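Local structure of AbiEi antitoxin C-terminal domain-containing protein (Mycobacterium tuberculosis, 1ZEL) at residues A[30-35]-A[86-91]; A[67-72]-A[136-141]; A[114-119]-A[201-206]; A[183-188]-A[220-225]; A[233-238]-A[249-254]. The protein is of unknown function but probably binds DNA through a winged-helix region joined to a domain of the AbiEi antitoxin C-terminal family. All coordinates share one frame; numbering follows the deposited sequence. Where two conformers were deposited one is given.

Contact 1: residues A[30-35]-A[86-91]; sequences PVVVTK and PYLPLR. With FMT (formic acid), chain F.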
# COMPACT_ATOMS: atom_id res chain seq x y z
N PRO A 30 13.91 1.80 18.12
CA PRO A 30 13.31 2.66 17.10
C PRO A 30 12.85 1.86 15.86
O PRO A 30 13.49 0.87 15.51
CB PRO A 30 14.47 3.58 16.68
CG PRO A 30 15.70 2.81 17.02
CD PRO A 30 15.36 2.07 18.27
N VAL A 31 11.79 2.30 15.20
CA VAL A 31 11.30 1.57 14.02
C VAL A 31 12.38 1.53 12.95
O VAL A 31 12.65 0.49 12.37
CB VAL A 31 10.08 2.22 13.37
CG1 VAL A 31 9.51 1.27 12.29
CG2 VAL A 31 8.99 2.51 14.41
N VAL A 32 13.01 2.69 12.73
CA VAL A 32 14.06 2.86 11.74
C VAL A 32 15.17 3.63 12.44
O VAL A 32 14.88 4.53 13.24
CB VAL A 32 13.54 3.71 10.57
CG1 VAL A 32 14.67 4.16 9.70
CG2 VAL A 32 12.47 2.97 9.76
N VAL A 33 16.42 3.28 12.14
CA VAL A 33 17.58 4.01 12.65
C VAL A 33 18.12 4.92 11.56
O VAL A 33 18.58 4.42 10.54
CB VAL A 33 18.72 3.01 13.06
CG1 VAL A 33 19.93 3.76 13.59
CG2 VAL A 33 18.22 2.04 14.15
N THR A 34 18.12 6.23 11.78
CA THR A 34 18.74 7.14 10.83
C THR A 34 20.23 7.26 11.12
O THR A 34 20.69 6.96 12.23
CB THR A 34 18.09 8.54 10.84
OG1 THR A 34 18.37 9.19 12.08
CG2 THR A 34 16.58 8.43 10.71
N LYS A 35 21.00 7.72 10.13
CA LYS A 35 22.41 7.95 10.34
C LYS A 35 22.67 8.95 11.48
O LYS A 35 23.62 8.79 12.25
CB LYS A 35 23.09 8.45 9.06
CG LYS A 35 24.59 8.63 9.27
CD LYS A 35 25.31 8.85 7.98
CE LYS A 35 26.77 9.13 8.25
NZ LYS A 35 27.39 9.46 6.95
N PRO A 86 6.59 -5.90 6.53
CA PRO A 86 6.73 -5.77 5.08
C PRO A 86 6.81 -4.34 4.60
O PRO A 86 7.07 -4.13 3.43
CB PRO A 86 5.47 -6.42 4.54
CG PRO A 86 4.45 -6.20 5.61
CD PRO A 86 5.21 -6.25 6.92
N TYR A 87 6.60 -3.37 5.50
CA TYR A 87 6.54 -1.98 5.09
C TYR A 87 7.76 -1.19 5.49
O TYR A 87 7.76 0.03 5.40
CB TYR A 87 5.27 -1.32 5.64
CG TYR A 87 3.97 -1.99 5.18
CD1 TYR A 87 3.77 -2.34 3.84
CD2 TYR A 87 2.95 -2.25 6.07
CE1 TYR A 87 2.59 -2.96 3.41
CE2 TYR A 87 1.77 -2.86 5.66
CZ TYR A 87 1.60 -3.21 4.33
OH TYR A 87 0.41 -3.80 3.93
N LEU A 88 8.84 -1.86 5.90
CA LEU A 88 10.02 -1.14 6.34
C LEU A 88 10.60 -0.19 5.27
O LEU A 88 11.06 0.89 5.62
CB LEU A 88 11.10 -2.09 6.91
CG LEU A 88 11.10 -2.30 8.42
CD1 LEU A 88 12.14 -3.35 8.84
CD2 LEU A 88 11.30 -0.98 9.20
N PRO A 89 10.58 -0.59 3.97
CA PRO A 89 10.96 0.41 2.96
C PRO A 89 10.19 1.74 3.04
O PRO A 89 10.79 2.81 2.86
CB PRO A 89 10.66 -0.30 1.63
CG PRO A 89 10.77 -1.80 1.97
CD PRO A 89 10.31 -1.93 3.38
N LEU A 90 8.89 1.68 3.29
CA LEU A 90 8.08 2.90 3.39
C LEU A 90 8.32 3.65 4.69
O LEU A 90 8.37 4.88 4.72
CB LEU A 90 6.60 2.58 3.21
CG LEU A 90 6.24 2.12 1.80
CD1 LEU A 90 4.80 1.66 1.76
CD2 LEU A 90 6.47 3.25 0.78
N ARG A 91 8.43 2.91 5.79
CA ARG A 91 8.80 3.53 7.06
C ARG A 91 10.17 4.18 6.95
O ARG A 91 10.40 5.21 7.57
CB ARG A 91 8.79 2.51 8.20
CG ARG A 91 7.44 1.77 8.33
CD ARG A 91 7.37 1.00 9.62
NE ARG A 91 6.52 -0.18 9.49
CZ ARG A 91 5.18 -0.17 9.59
NH1 ARG A 91 4.53 0.95 9.84
NH2 ARG A 91 4.50 -1.31 9.45
C FMT F . 1.30 -6.34 2.38
O1 FMT F . 1.25 -6.90 3.48
O2 FMT F . 0.55 -5.42 2.03

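Contact 2: residues A[67-72]-A[136-141]; sequences LPVKGT and DGLASY. With FMT (formic acid), chain M.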
# COMPACT_ATOMS: atom_id res chain seq x y z
N LEU A 67 18.49 -0.03 4.82
CA LEU A 67 17.18 0.11 4.19
C LEU A 67 17.27 0.90 2.87
O LEU A 67 18.28 1.55 2.61
CB LEU A 67 16.18 0.73 5.17
CG LEU A 67 15.77 -0.17 6.34
CD1 LEU A 67 14.91 0.67 7.34
CD2 LEU A 67 15.04 -1.49 5.90
N PRO A 68 16.22 0.81 2.02
CA PRO A 68 16.26 1.39 0.66
C PRO A 68 16.46 2.89 0.59
O PRO A 68 17.02 3.38 -0.39
CB PRO A 68 14.87 1.03 0.09
CG PRO A 68 14.47 -0.21 0.85
CD PRO A 68 14.98 0.03 2.25
N VAL A 69 16.04 3.62 1.62
CA VAL A 69 16.23 5.06 1.59
C VAL A 69 17.59 5.44 2.19
O VAL A 69 18.02 4.90 3.20
CB VAL A 69 15.01 5.82 2.21
CG1 VAL A 69 15.26 7.30 2.19
CG2 VAL A 69 13.76 5.53 1.35
N LYS A 70 18.30 6.34 1.53
CA LYS A 70 19.64 6.71 1.98
C LYS A 70 19.63 7.22 3.41
O LYS A 70 18.82 8.08 3.78
CB LYS A 70 20.25 7.77 1.06
N GLY A 71 20.53 6.70 4.23
CA GLY A 71 20.71 7.22 5.58
C GLY A 71 19.79 6.57 6.59
O GLY A 71 19.54 7.14 7.65
N THR A 72 19.26 5.39 6.25
CA THR A 72 18.38 4.62 7.14
C THR A 72 18.81 3.15 7.22
O THR A 72 19.32 2.58 6.24
CB THR A 72 16.91 4.68 6.68
OG1 THR A 72 16.77 4.04 5.41
CG2 THR A 72 16.44 6.12 6.56
N ASP A 136 14.81 7.11 -5.51
CA ASP A 136 15.30 6.10 -6.46
C ASP A 136 15.55 4.73 -5.83
O ASP A 136 15.26 3.69 -6.44
CB ASP A 136 16.56 6.58 -7.18
CG ASP A 136 16.26 7.66 -8.22
OD1 ASP A 136 17.23 8.25 -8.75
OD2 ASP A 136 15.08 7.91 -8.53
N GLY A 137 16.08 4.73 -4.61
CA GLY A 137 16.31 3.49 -3.87
C GLY A 137 15.06 2.64 -3.68
O GLY A 137 15.17 1.44 -3.44
N LEU A 138 13.89 3.26 -3.82
CA LEU A 138 12.63 2.57 -3.49
C LEU A 138 11.96 1.85 -4.65
O LEU A 138 11.05 1.03 -4.44
CB LEU A 138 11.63 3.55 -2.85
CG LEU A 138 11.61 3.73 -1.33
CD1 LEU A 138 10.43 4.61 -0.98
CD2 LEU A 138 11.44 2.41 -0.60
N ALA A 139 12.40 2.14 -5.88
CA ALA A 139 11.73 1.59 -7.08
C ALA A 139 11.59 0.05 -7.08
O ALA A 139 10.58 -0.48 -7.52
CB ALA A 139 12.45 2.06 -8.35
N SER A 140 12.61 -0.65 -6.57
CA SER A 140 12.61 -2.11 -6.48
C SER A 140 11.65 -2.67 -5.44
O SER A 140 11.46 -3.88 -5.38
CB SER A 140 14.00 -2.63 -6.13
OG SER A 140 14.94 -2.43 -7.17
N TYR A 141 11.11 -1.79 -4.61
CA TYR A 141 10.36 -2.19 -3.41
C TYR A 141 8.89 -1.79 -3.44
O TYR A 141 8.08 -2.34 -2.70
CB TYR A 141 11.04 -1.60 -2.14
CG TYR A 141 12.47 -2.11 -1.98
CD1 TYR A 141 13.55 -1.40 -2.51
CD2 TYR A 141 12.73 -3.30 -1.33
CE1 TYR A 141 14.85 -1.88 -2.40
CE2 TYR A 141 14.01 -3.79 -1.21
CZ TYR A 141 15.07 -3.08 -1.73
OH TYR A 141 16.33 -3.60 -1.59
C FMT M . 16.98 7.45 -2.15
O1 FMT M . 17.20 7.34 -0.94
O2 FMT M . 16.70 6.51 -2.90

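Contact 3: residues A[114-119]-A[201-206]; sequences GYLDRQ and ADLVPH. With FMT (formic acid), chain F.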
# COMPACT_ATOMS: atom_id res chain seq x y z
N GLY A 114 -9.71 -6.01 4.20
CA GLY A 114 -10.30 -7.35 4.39
C GLY A 114 -10.90 -8.00 3.16
O GLY A 114 -11.62 -9.00 3.28
N TYR A 115 -10.52 -7.51 1.97
CA TYR A 115 -11.12 -8.01 0.73
C TYR A 115 -10.31 -9.09 0.02
O TYR A 115 -10.66 -9.48 -1.09
CB TYR A 115 -11.45 -6.84 -0.22
CG TYR A 115 -12.20 -5.70 0.45
CD1 TYR A 115 -11.77 -4.38 0.33
CD2 TYR A 115 -13.28 -5.96 1.25
CE1 TYR A 115 -12.45 -3.36 0.97
CE2 TYR A 115 -13.97 -4.93 1.90
CZ TYR A 115 -13.55 -3.65 1.75
OH TYR A 115 -14.20 -2.63 2.40
N LEU A 116 -9.25 -9.59 0.65
CA LEU A 116 -8.40 -10.57 -0.01
C LEU A 116 -8.24 -11.82 0.81
O LEU A 116 -8.00 -11.76 2.02
CB LEU A 116 -7.00 -10.00 -0.36
CG LEU A 116 -6.86 -8.83 -1.33
CD1 LEU A 116 -5.41 -8.44 -1.50
CD2 LEU A 116 -7.43 -9.16 -2.70
N ASP A 117 -8.33 -12.96 0.14
CA ASP A 117 -8.11 -14.27 0.74
C ASP A 117 -6.69 -14.45 1.28
O ASP A 117 -6.49 -15.04 2.34
CB ASP A 117 -8.41 -15.35 -0.29
CG ASP A 117 -9.88 -15.39 -0.68
OD1 ASP A 117 -10.72 -15.23 0.25
OD2 ASP A 117 -10.20 -15.57 -1.88
N ARG A 118 -5.71 -13.92 0.55
CA ARG A 118 -4.30 -14.20 0.83
C ARG A 118 -3.54 -12.92 0.98
O ARG A 118 -3.77 -11.97 0.24
CB ARG A 118 -3.65 -14.99 -0.32
CG ARG A 118 -4.32 -16.32 -0.72
CD ARG A 118 -4.66 -17.19 0.48
NE ARG A 118 -3.49 -17.66 1.21
CZ ARG A 118 -3.45 -17.81 2.53
NH1 ARG A 118 -4.52 -17.52 3.25
NH2 ARG A 118 -2.35 -18.26 3.12
N GLN A 119 -2.61 -12.89 1.93
CA GLN A 119 -1.72 -11.76 2.05
C GLN A 119 -0.96 -11.60 0.75
O GLN A 119 -0.37 -12.56 0.25
CB GLN A 119 -0.73 -11.90 3.20
CG GLN A 119 0.17 -10.67 3.33
CD GLN A 119 1.16 -10.78 4.47
OE1 GLN A 119 1.15 -11.74 5.22
NE2 GLN A 119 2.02 -9.76 4.61
N ALA A 201 -8.13 -12.29 -8.93
CA ALA A 201 -8.82 -13.54 -8.58
C ALA A 201 -9.04 -13.63 -7.08
O ALA A 201 -10.02 -14.22 -6.63
CB ALA A 201 -8.06 -14.78 -9.10
N ASP A 202 -8.13 -13.04 -6.31
CA ASP A 202 -8.23 -13.00 -4.85
C ASP A 202 -9.29 -11.99 -4.40
O ASP A 202 -9.90 -12.13 -3.33
CB ASP A 202 -6.85 -12.60 -4.31
CG ASP A 202 -6.47 -13.34 -3.04
OD1 ASP A 202 -6.17 -12.66 -2.06
OD2 ASP A 202 -6.44 -14.58 -3.04
N LEU A 203 -9.51 -10.95 -5.20
CA LEU A 203 -10.45 -9.89 -4.83
C LEU A 203 -11.88 -10.23 -5.24
O LEU A 203 -12.81 -10.02 -4.47
CB LEU A 203 -10.04 -8.56 -5.48
CG LEU A 203 -11.04 -7.40 -5.33
CD1 LEU A 203 -11.09 -6.91 -3.87
CD2 LEU A 203 -10.66 -6.28 -6.25
N VAL A 204 -12.05 -10.75 -6.46
CA VAL A 204 -13.39 -10.80 -7.08
C VAL A 204 -14.45 -11.56 -6.29
O VAL A 204 -15.62 -11.21 -6.40
CB VAL A 204 -13.40 -11.19 -8.58
CG1 VAL A 204 -12.77 -10.08 -9.42
CG2 VAL A 204 -12.68 -12.54 -8.84
N PRO A 205 -14.07 -12.60 -5.50
CA PRO A 205 -15.10 -13.24 -4.67
C PRO A 205 -15.66 -12.35 -3.57
O PRO A 205 -16.71 -12.65 -3.01
CB PRO A 205 -14.34 -14.41 -4.03
CG PRO A 205 -13.22 -14.68 -4.98
CD PRO A 205 -12.78 -13.29 -5.34
N HIS A 206 -14.95 -11.26 -3.27
CA HIS A 206 -15.31 -10.36 -2.15
C HIS A 206 -15.78 -8.97 -2.59
O HIS A 206 -15.74 -8.05 -1.80
CB HIS A 206 -14.12 -10.22 -1.17
CG HIS A 206 -13.51 -11.54 -0.81
ND1 HIS A 206 -14.26 -12.61 -0.36
CD2 HIS A 206 -12.24 -11.99 -0.88
CE1 HIS A 206 -13.47 -13.64 -0.16
NE2 HIS A 206 -12.23 -13.29 -0.46
C FMT F . 1.30 -6.34 2.38
O1 FMT F . 1.25 -6.90 3.48
O2 FMT F . 0.55 -5.42 2.03
O HOH W 1 -3.79 -11.58 -2.60

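Contact 4: residues A[183-188]-A[220-225]; sequences PEALLV and ERLLSG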
# COMPACT_ATOMS: atom_id res chain seq x y z
N PRO A 183 -11.97 2.06 0.98
CA PRO A 183 -12.60 1.23 -0.04
C PRO A 183 -13.01 2.02 -1.27
O PRO A 183 -12.90 1.52 -2.37
CB PRO A 183 -13.84 0.66 0.66
CG PRO A 183 -14.08 1.52 1.84
CD PRO A 183 -12.72 2.06 2.24
N GLU A 184 -13.50 3.25 -1.08
CA GLU A 184 -13.87 4.06 -2.23
C GLU A 184 -12.69 4.34 -3.13
O GLU A 184 -12.76 4.15 -4.33
CB GLU A 184 -14.57 5.36 -1.80
CG GLU A 184 -15.89 5.08 -1.08
CD GLU A 184 -15.76 5.12 0.43
OE1 GLU A 184 -14.62 5.03 0.92
OE2 GLU A 184 -16.80 5.24 1.12
N ALA A 185 -11.57 4.76 -2.54
CA ALA A 185 -10.40 5.09 -3.35
C ALA A 185 -9.82 3.83 -3.98
O ALA A 185 -9.35 3.86 -5.12
CB ALA A 185 -9.36 5.86 -2.55
N LEU A 186 -9.89 2.71 -3.25
CA LEU A 186 -9.47 1.44 -3.81
C LEU A 186 -10.32 1.07 -5.02
O LEU A 186 -9.78 0.74 -6.08
CB LEU A 186 -9.58 0.33 -2.76
CG LEU A 186 -9.37 -1.08 -3.29
CD1 LEU A 186 -7.93 -1.31 -3.83
CD2 LEU A 186 -9.71 -2.02 -2.19
N LEU A 187 -11.64 1.18 -4.89
CA LEU A 187 -12.52 0.77 -5.97
C LEU A 187 -12.26 1.68 -7.17
O LEU A 187 -12.18 1.21 -8.32
CB LEU A 187 -13.99 0.85 -5.54
CG LEU A 187 -15.03 0.22 -6.46
CD1 LEU A 187 -16.23 -0.31 -5.65
CD2 LEU A 187 -15.48 1.26 -7.53
N VAL A 188 -12.14 2.98 -6.93
CA VAL A 188 -11.89 3.89 -8.05
C VAL A 188 -10.53 3.61 -8.69
O VAL A 188 -10.39 3.68 -9.91
CB VAL A 188 -12.04 5.36 -7.64
CG1 VAL A 188 -11.61 6.26 -8.79
CG2 VAL A 188 -13.53 5.62 -7.26
N GLU A 220 -18.29 9.12 -6.19
CA GLU A 220 -18.52 10.09 -7.20
C GLU A 220 -17.45 11.19 -7.18
O GLU A 220 -17.00 11.66 -8.23
CB GLU A 220 -19.92 10.67 -6.98
CG GLU A 220 -20.29 11.78 -7.92
CD GLU A 220 -21.65 12.37 -7.60
OE1 GLU A 220 -22.32 11.90 -6.65
OE2 GLU A 220 -22.04 13.32 -8.31
N ARG A 221 -17.04 11.60 -5.99
CA ARG A 221 -16.08 12.71 -5.88
C ARG A 221 -14.69 12.20 -6.29
O ARG A 221 -13.91 12.92 -6.91
CB ARG A 221 -16.07 13.29 -4.47
CG ARG A 221 -17.36 14.04 -4.12
CD ARG A 221 -17.25 14.62 -2.72
NE ARG A 221 -16.11 15.54 -2.61
CZ ARG A 221 -15.36 15.68 -1.53
NH1 ARG A 221 -15.62 14.97 -0.44
NH2 ARG A 221 -14.34 16.54 -1.53
N LEU A 222 -14.40 10.95 -5.97
CA LEU A 222 -13.14 10.32 -6.39
C LEU A 222 -13.08 9.97 -7.89
O LEU A 222 -12.00 9.90 -8.46
CB LEU A 222 -12.86 9.09 -5.55
CG LEU A 222 -12.43 9.38 -4.10
CD1 LEU A 222 -12.55 8.16 -3.27
CD2 LEU A 222 -11.01 9.85 -4.05
N LEU A 223 -14.23 9.76 -8.52
CA LEU A 223 -14.31 9.57 -9.98
C LEU A 223 -14.29 10.88 -10.75
O LEU A 223 -14.01 10.90 -11.96
CB LEU A 223 -15.58 8.79 -10.35
CG LEU A 223 -15.54 7.32 -10.05
CD1 LEU A 223 -16.97 6.81 -9.92
CD2 LEU A 223 -14.73 6.58 -11.13
N SER A 224 -14.59 11.99 -10.08
CA SER A 224 -14.64 13.27 -10.77
C SER A 224 -13.31 13.60 -11.44
O SER A 224 -12.32 13.84 -10.76
CB SER A 224 -15.09 14.39 -9.82
OG SER A 224 -15.10 15.63 -10.52
N GLY A 225 -13.30 13.60 -12.77
CA GLY A 225 -12.09 13.95 -13.51
C GLY A 225 -11.43 12.72 -14.11
O GLY A 225 -10.52 12.82 -14.92

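Contact 5: residues A[233-238]-A[249-254]; sequences RASYLL and ALLAKR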
# COMPACT_ATOMS: atom_id res chain seq x y z
N ARG A 233 -16.56 1.25 -15.46
CA ARG A 233 -16.01 0.14 -14.69
C ARG A 233 -16.37 0.17 -13.21
O ARG A 233 -16.71 -0.88 -12.63
CB ARG A 233 -14.51 0.00 -14.93
CG ARG A 233 -14.21 -0.32 -16.38
CD ARG A 233 -12.83 -0.86 -16.57
NE ARG A 233 -11.85 0.20 -16.49
CZ ARG A 233 -11.25 0.77 -17.53
NH1 ARG A 233 -11.55 0.40 -18.77
NH2 ARG A 233 -10.36 1.72 -17.32
N ALA A 234 -16.37 1.36 -12.62
CA ALA A 234 -16.71 1.47 -11.19
C ALA A 234 -18.16 1.12 -10.96
O ALA A 234 -18.51 0.47 -9.97
CB ALA A 234 -16.43 2.90 -10.68
N SER A 235 -19.01 1.57 -11.88
CA SER A 235 -20.43 1.30 -11.77
C SER A 235 -20.73 -0.18 -11.96
O SER A 235 -21.58 -0.75 -11.25
CB SER A 235 -21.23 2.15 -12.75
OG SER A 235 -20.96 3.51 -12.52
N TYR A 236 -20.02 -0.81 -12.89
CA TYR A 236 -20.10 -2.25 -13.09
C TYR A 236 -19.62 -3.06 -11.87
O TYR A 236 -20.15 -4.14 -11.57
CB TYR A 236 -19.26 -2.65 -14.31
CG TYR A 236 -19.32 -4.12 -14.62
CD1 TYR A 236 -20.49 -4.69 -15.10
CD2 TYR A 236 -18.20 -4.93 -14.45
CE1 TYR A 236 -20.56 -6.05 -15.40
CE2 TYR A 236 -18.26 -6.29 -14.75
CZ TYR A 236 -19.44 -6.84 -15.22
OH TYR A 236 -19.50 -8.19 -15.52
N LEU A 237 -18.59 -2.56 -11.17
CA LEU A 237 -18.18 -3.18 -9.89
C LEU A 237 -19.30 -3.12 -8.84
O LEU A 237 -19.56 -4.11 -8.14
CB LEU A 237 -16.85 -2.56 -9.38
CG LEU A 237 -15.58 -2.93 -10.19
CD1 LEU A 237 -14.37 -2.14 -9.68
CD2 LEU A 237 -15.26 -4.44 -10.17
N LEU A 238 -20.01 -2.00 -8.77
CA LEU A 238 -21.16 -1.94 -7.86
C LEU A 238 -22.17 -3.01 -8.21
O LEU A 238 -22.68 -3.69 -7.32
CB LEU A 238 -21.83 -0.56 -7.85
CG LEU A 238 -21.03 0.61 -7.26
CD1 LEU A 238 -21.89 1.85 -7.09
CD2 LEU A 238 -20.39 0.24 -5.95
N ALA A 249 -27.11 4.36 -10.97
CA ALA A 249 -27.25 5.73 -10.46
C ALA A 249 -25.91 6.44 -10.47
O ALA A 249 -25.83 7.63 -10.79
CB ALA A 249 -27.82 5.73 -9.07
N LEU A 250 -24.85 5.71 -10.12
CA LEU A 250 -23.51 6.29 -10.11
C LEU A 250 -23.13 6.64 -11.52
O LEU A 250 -22.61 7.73 -11.79
CB LEU A 250 -22.49 5.31 -9.49
CG LEU A 250 -21.04 5.83 -9.49
CD1 LEU A 250 -20.94 7.10 -8.64
CD2 LEU A 250 -20.06 4.76 -9.04
N LEU A 251 -23.43 5.73 -12.45
CA LEU A 251 -23.01 5.95 -13.84
C LEU A 251 -23.71 7.16 -14.42
O LEU A 251 -23.12 7.92 -15.19
CB LEU A 251 -23.21 4.71 -14.73
CG LEU A 251 -22.65 4.79 -16.16
CD1 LEU A 251 -21.19 5.25 -16.24
CD2 LEU A 251 -22.80 3.48 -16.87
N ALA A 252 -24.96 7.37 -14.02
CA ALA A 252 -25.72 8.54 -14.46
C ALA A 252 -25.14 9.88 -14.03
O ALA A 252 -25.55 10.93 -14.54
CB ALA A 252 -27.18 8.40 -14.04
N LYS A 253 -24.17 9.88 -13.11
CA LYS A 253 -23.61 11.13 -12.59
C LYS A 253 -22.28 11.53 -13.26
O LYS A 253 -21.65 12.52 -12.86
CB LYS A 253 -23.47 11.07 -11.07
CG LYS A 253 -24.83 11.17 -10.34
CD LYS A 253 -24.69 10.87 -8.86
CE LYS A 253 -25.99 11.10 -8.07
NZ LYS A 253 -26.89 9.89 -8.09
N ARG A 254 -21.89 10.77 -14.28
CA ARG A 254 -20.65 11.00 -15.04
C ARG A 254 -20.73 12.36 -15.72
O ARG A 254 -21.84 12.89 -15.93
CB ARG A 254 -20.45 9.90 -16.09
CG ARG A 254 -21.57 9.85 -17.14
CD ARG A 254 -21.35 8.79 -18.20
NE ARG A 254 -22.34 8.87 -19.28
CZ ARG A 254 -23.60 8.47 -19.17
NH1 ARG A 254 -24.06 8.00 -18.03
NH2 ARG A 254 -24.41 8.57 -20.21

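Contact 1: residues A[30-35]-A[86-91]
R91 runs past V31 and V32 on its way to a polar anchor, and its successive atoms trace one side of the contact. Its CB lies 4.0 Å from V32 CG2, the methyl that also approaches the carbonyl oxygen of R91. With CG turned opposite the carbonyl carbon (chi1 -55°) and the chain extended from CG to NE, CD arrives 3.4 Å from V31 CG1. There the valine and arginine side chains cross at about a right angle, and the closest touch is one methyl on one methylene. V31 CG1 stands obliquely to the guanidinium that follows. The polar end is committed to other partners: NE forms a salt bridge with D85, NH2 a hydrogen bond with T176, and NH2 also lies in plane at the edge of the Y87 ring.

One turn earlier, L88 adds the second apolar point. Its CD2 sits 3.7 Å from V31 O and 4.2 Å from each of V31 CG1 and V32 CG2, against the bend at V31-V32. No hydrogen bond joins the two segments, which meet by van der Waals packing. Helix 88-96 thus rests its first turn against the loop leading into strand 33-34. That strand pairs with 72-75 in a three-stranded antiparallel sheet of order 1-3-2, and T34 caps the next helix, an order of elements characteristic of the winged-helix fold.

Contact 2: residues A[67-72]-A[136-141]
P68 and G137 bring the two backbones together, with their CA atoms 5.0 Å apart. The approach is close enough for a CA-H...O contact, G137 CA standing 3.6 Å from P68 O with an angle of 154° at the hydrogen. Segment 67-72 folds back on itself: L67 N bonds to T72 O, and a type II turn runs from V69 to T72, with G71 at the third position, where a positive phi favours glycine. The T72 hydroxyl tightens this turn by donating to V69 O over 2.7 Å. Segment 136-141 has largely helical backbone angles but lacks a regular helical bonding pattern. A formic acid molecule, probably from the crystallisation liquor, lies between the segments and accepts from K70 N at 2.9 Å; its approach to G137 N is unusually short, so that detail is doubtful.

Among the side chains, P68 carries the contact. Its CG lies over one face of the Y141 ring, 3.7 Å from the centroid and 12° off the normal, a CH-pi contact; Y141 presents this face with CG anti to its carbonyl carbon (chi1 -60°). P68 CB meets L138 CD2 at 3.8 Å, so the pyrrolidine ring touches both the leucine and the tyrosine. V69 CG2 then extends the apolar patch to L138 CG at 3.9 Å. The turn joins strands 64-66 and 72-75, the position of the wing in a winged-helix fold, and here the wing loop leans on the loop before strand 142-145.

Contact 3: residues A[114-119]-A[201-206]
The H206 imidazole has P205 CB over one face, while Y115 O and D117 OD1 lie at its edge. CG of the histidine lies anti to its carbonyl carbon (chi1 -47°), which turns that edge to both oxygens. NE2 donates to D117 OD1 at 2.6 Å, with the acceptor 7° out of the ring plane. Seen from the aspartate, however, the donor stands above the carboxylate, and the two planes are 81° apart. CD2 of the ring comes within 3.0 Å of Y115 O.

In the conformer described, one of two, D202 accepts from R118 N at 2.9 Å through the OD1 syn lone pair, and a water bridges OD1 to R118 O; beyond that copy both are doubtful. Apolar packing closes the inner side: Y115 CB meets L203 CD1 at 3.7 Å, and L116 CD2 meets L203 CB. The Y115 hydroxyl bonds to D213, a residue of the sodium site.

The D117 carboxylate may favour a protonated imidazole, although a neutral ring with its proton on NE2 would serve equally.

Contact 4: residues A[183-188]-A[220-225]
Helix-helix packing in the core of the AbiEi-family region joins helix 183-192 to the last turn of helix 216-223, with V188 and L222 doing most of the work. The two branches of V188 divide the task. CG2 is 3.8 Å from L223 CG and 3.9 Å from L222 CB, touching both consecutive leucines, while CG1 lies 3.7 Å from L222 O. L222 reaches toward the start of helix 183-192: with CG opposite its carbonyl carbon (chi1 -72°), its CD1 lands 3.6 Å from A185 N, 3.8 Å from E184 CB and 4.0 Å from A185 CB. The methyl therefore rests on the backbone as well as on the side chains of the facing helix.

No hydrogen bond crosses the contact, and every touching residue is buried. E184 gives only its CB to L222; a bend at chi2 (98°) leads its carboxylate away to R160 and S215 N. L222 O, although close to V188, is bonded by W149 and R226.

Around the pair, helix 154-157 packs on A185 and L222 through L157, with L156 also on L222. Helix 228-240 meets L187 through A234 and L237, and L223 through W231, so the pair is flanked by helices 154-157 and 228-240.

Contact 5: residues A[233-238]-A[249-254]
A chi1 of -57° places S235 OG opposite its carbonyl carbon and beside L251, where OG lies 3.4 Å from CB of the leucine. L250 takes the extended first torsion (chi1 177°), with CG anti to its own N, and its CD2 reaches L238 CD1 at 4.0 Å. These two leucines cross at about a right angle. The same CD2 approaches S235 OG at 3.8 Å and, more distantly, A234 CB at 4.4 Å, thereby contacting three residues on one face of the opposing helix.

S235 OG also comes 3.3 Å from L251 N, but the angle is too poor for a hydrogen bond; the hydroxyl bonds instead to W231 O within its own helix. Helices 228-240 and 244-251 follow each other through a short connection and run back roughly antiparallel, forming an alpha-alpha hairpin whose inner face is this small, buried patch. At its far end the second helix gives way to a type I turn from L251 to R254.

R254 grips L251 O twice. Its NH1 donates over 3.0 Å from 55° above the carbonyl plane, and its backbone N donates over 3.2 Å from the opposite face. The guanidinium bonds through NH2 to E257 O.

Overall arrangement
From the N terminus, contact 1 closes the first long loop, bringing helix 88-96 back to the edge of the winged-helix sheet. Contact 2 opens inside that loop and closes beyond it, so the two cross; they also touch, with K35 N probably bonded to G71 O, and together tie the winged-helix region to helix 88-96 and the loop before strand 142-145. Contact 3 opens before contact 2 closes and crosses it, while contact 4 opens inside contact 3 and closes after it. Y115 packing on P183 and L186 links these last two. Contact 5 follows in series as a short hairpin, with L250 and A234 packed against L223 of contact 4. Contacts 1 and 5 have centres about 40 Å apart.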